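401aa long hypothetical glucose-1-phosphate thymidylyltransferase (Sulfolobus tokodaii, PDB 2GGO) probably catalyses the nucleotidyl and acetyl transfer steps in making UDP-N-acetylglucosamine and UDP-N-acetylgalactosamine, and transfers thymidylyl or uridylyl groups to glucose 1-phosphate. Local coordinates at residues 19-24 with 300-305. Sequence-based numbering, arbitrary orientation.
Sequences HTRPKA and IMEGSK
Arg21 meets Glu302 and Met301 through side chains only, since even the nearest pair of alpha carbons, those of Arg21 and Met301, stands 11.7 Å apart. Along 19-24, His19 and Thr20 come first and bind further along the chain: His19 ND1 to the backbone N of Ala379, Thr20 OG1 to Glu319 OE2. At Arg21 the chain turns its CB toward 300-305, and, extended through chi2 and then bent at chi3 (73°), the side chain brings its guanidinium end-on to the carboxylate of Glu302. The grip is two-pronged. Arg21 NH2 gives a short, nearly straight bond to Glu302 OE1 (2.7 Å), on the syn side but 22° out of the carboxylate plane; Arg21 NH1 reaches the syn lone pair of Glu302 OE2 at 3.1 Å. The two flat groups lie only 17° from coplanar, and the two bonds restrain the rotation of the guanidinium. Met301 SD sits over one guanidinium face, 3.9 Å from Arg21 NH2. The bridge joins two domains: 19-24 follows the first strand of the GT-A-type nucleotidyltransferase domain, whereas 300-305 is a corner of the left-handed parallel beta-helix built by hexapeptide repeats. That corner is a type II turn from Met301 to Ser304, closed by Ser304 N to Met301 O (3.2 Å), with Gly303 at positive phi. Arg21 NH2 also meets Glu319 in a second salt bridge, and Arg21 NH1 binds Phe25 O; with an alanine in place of this arginine, Glu302 and Glu319 would probably be left without the positive charge they share in this buried interface. Next in the chain, Pro22 leads away to pack on Tyr60 and Phe61 of helix 58-64, and Ala24 also touches Phe61.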
loop_
_atom_site.group_PDB
_atom_site.type_symbol
_atom_site.label_atom_id
_atom_site.label_comp_id
_atom_site.label_asym_id
_atom_site.label_seq_id
_atom_site.Cartn_x
_atom_site.Cartn_y
_atom_site.Cartn_z
ATOM N N HIS A 19 2.623 -8.903 -8.245
ATOM C CA HIS A 19 2.723 -9.792 -9.352
ATOM C C HIS A 19 1.514 -9.713 -10.250
ATOM O O HIS A 19 1.599 -10.053 -11.427
ATOM C CB HIS A 19 2.846 -11.221 -8.835
ATOM C CG HIS A 19 4.180 -11.543 -8.282
ATOM N ND1 HIS A 19 4.408 -12.694 -7.565
ATOM C CD2 HIS A 19 5.374 -10.910 -8.371
ATOM C CE1 HIS A 19 5.693 -12.764 -7.252
ATOM N NE2 HIS A 19 6.292 -11.683 -7.703
ATOM N N THR A 20 0.364 -9.319 -9.703
ATOM C CA THR A 20 -0.838 -9.319 -10.493
ATOM C C THR A 20 -1.564 -7.954 -10.583
ATOM O O THR A 20 -2.541 -7.822 -11.324
ATOM C CB THR A 20 -1.830 -10.315 -9.958
ATOM O OG1 THR A 20 -2.118 -9.931 -8.627
ATOM C CG2 THR A 20 -1.236 -11.767 -9.992
ATOM N N ARG A 21 -1.123 -6.951 -9.837
ATOM C CA ARG A 21 -1.784 -5.630 -9.857
ATOM C C ARG A 21 -0.698 -4.571 -9.593
ATOM O O ARG A 21 0.319 -4.895 -8.974
ATOM C CB ARG A 21 -2.932 -5.569 -8.837
ATOM C CG ARG A 21 -2.526 -5.154 -7.433
ATOM C CD ARG A 21 -3.754 -4.912 -6.563
ATOM N NE ARG A 21 -4.403 -6.186 -6.217
ATOM C CZ ARG A 21 -5.669 -6.334 -5.866
ATOM N NH1 ARG A 21 -6.478 -5.293 -5.764
ATOM N NH2 ARG A 21 -6.136 -7.543 -5.595
ATOM N N PRO A 22 -0.825 -3.341 -10.164
ATOM C CA PRO A 22 0.152 -2.267 -9.866
ATOM C C PRO A 22 -0.037 -1.806 -8.454
ATOM O O PRO A 22 -1.145 -1.906 -7.953
ATOM C CB PRO A 22 -0.208 -1.134 -10.869
ATOM C CG PRO A 22 -1.169 -1.740 -11.843
ATOM C CD PRO A 22 -1.822 -2.924 -11.162
ATOM N N LYS A 23 0.999 -1.346 -7.762
ATOM C CA LYS A 23 0.742 -0.954 -6.352
ATOM C C LYS A 23 -0.368 0.045 -6.116
ATOM O O LYS A 23 -0.899 0.108 -5.014
ATOM C CB LYS A 23 1.975 -0.446 -5.629
ATOM C CG LYS A 23 3.116 -0.146 -6.555
ATOM C CD LYS A 23 3.680 1.254 -6.272
ATOM C CE LYS A 23 4.608 1.710 -7.426
ATOM N NZ LYS A 23 5.786 2.507 -6.928
ATOM N N ALA A 24 -0.700 0.841 -7.139
ATOM C CA ALA A 24 -1.724 1.887 -7.011
ATOM C C ALA A 24 -3.046 1.246 -6.710
ATOM O O ALA A 24 -3.961 1.890 -6.192
ATOM C CB ALA A 24 -1.815 2.670 -8.325
ATOM N N ILE A 300 -7.237 -9.908 3.451
ATOM C CA ILE A 300 -7.478 -11.018 2.511
ATOM C C ILE A 300 -8.305 -10.378 1.386
ATOM O O ILE A 300 -9.400 -9.900 1.596
ATOM C CB ILE A 300 -8.224 -12.187 3.226
ATOM C CG1 ILE A 300 -7.371 -12.785 4.384
ATOM C CG2 ILE A 300 -8.553 -13.305 2.291
ATOM C CD1 ILE A 300 -8.183 -13.748 5.324
ATOM N N MET A 301 -7.702 -10.331 0.204
ATOM C CA MET A 301 -8.243 -9.620 -0.934
ATOM C C MET A 301 -9.339 -10.372 -1.673
ATOM O O MET A 301 -9.799 -11.458 -1.260
ATOM C CB MET A 301 -7.088 -9.158 -1.840
ATOM C CG MET A 301 -6.090 -8.211 -1.129
ATOM S SD MET A 301 -4.605 -7.747 -2.028
ATOM C CE MET A 301 -3.784 -6.849 -0.719
ATOM N N GLU A 302 -9.753 -9.785 -2.787
ATOM C CA GLU A 302 -11.028 -10.075 -3.467
ATOM C C GLU A 302 -11.231 -11.550 -3.815
ATOM O O GLU A 302 -10.413 -12.108 -4.539
ATOM C CB GLU A 302 -11.072 -9.292 -4.799
ATOM C CG GLU A 302 -10.966 -7.775 -4.672
ATOM C CD GLU A 302 -9.540 -7.217 -4.737
ATOM O OE1 GLU A 302 -8.575 -7.970 -4.568
ATOM O OE2 GLU A 302 -9.378 -5.987 -4.961
ATOM N N GLY A 303 -12.372 -12.115 -3.421
ATOM C CA GLY A 303 -12.735 -13.466 -3.815
ATOM C C GLY A 303 -11.819 -14.578 -3.298
ATOM O O GLY A 303 -11.916 -15.703 -3.746
ATOM N N SER A 304 -10.930 -14.275 -2.366
ATOM C CA SER A 304 -10.057 -15.310 -1.764
ATOM C C SER A 304 -10.786 -16.159 -0.778
ATOM O O SER A 304 -11.674 -15.704 -0.122
ATOM C CB SER A 304 -8.858 -14.694 -1.123
ATOM O OG SER A 304 -7.975 -14.299 -2.169
ATOM N N LYS A 305 -10.432 -17.430 -0.703
ATOM C CA LYS A 305 -11.251 -18.382 0.002
ATOM C C LYS A 305 -10.431 -19.187 1.017
ATOM O O LYS A 305 -9.460 -19.859 0.632
ATOM C CB LYS A 305 -11.832 -19.317 -1.016
ATOM C CG LYS A 305 -13.095 -18.741 -1.745
ATOM C CD LYS A 305 -13.886 -19.869 -2.466
ATOM C CE LYS A 305 -13.601 -19.928 -3.988
ATOM N NZ LYS A 305 -14.077 -21.205 -4.713
#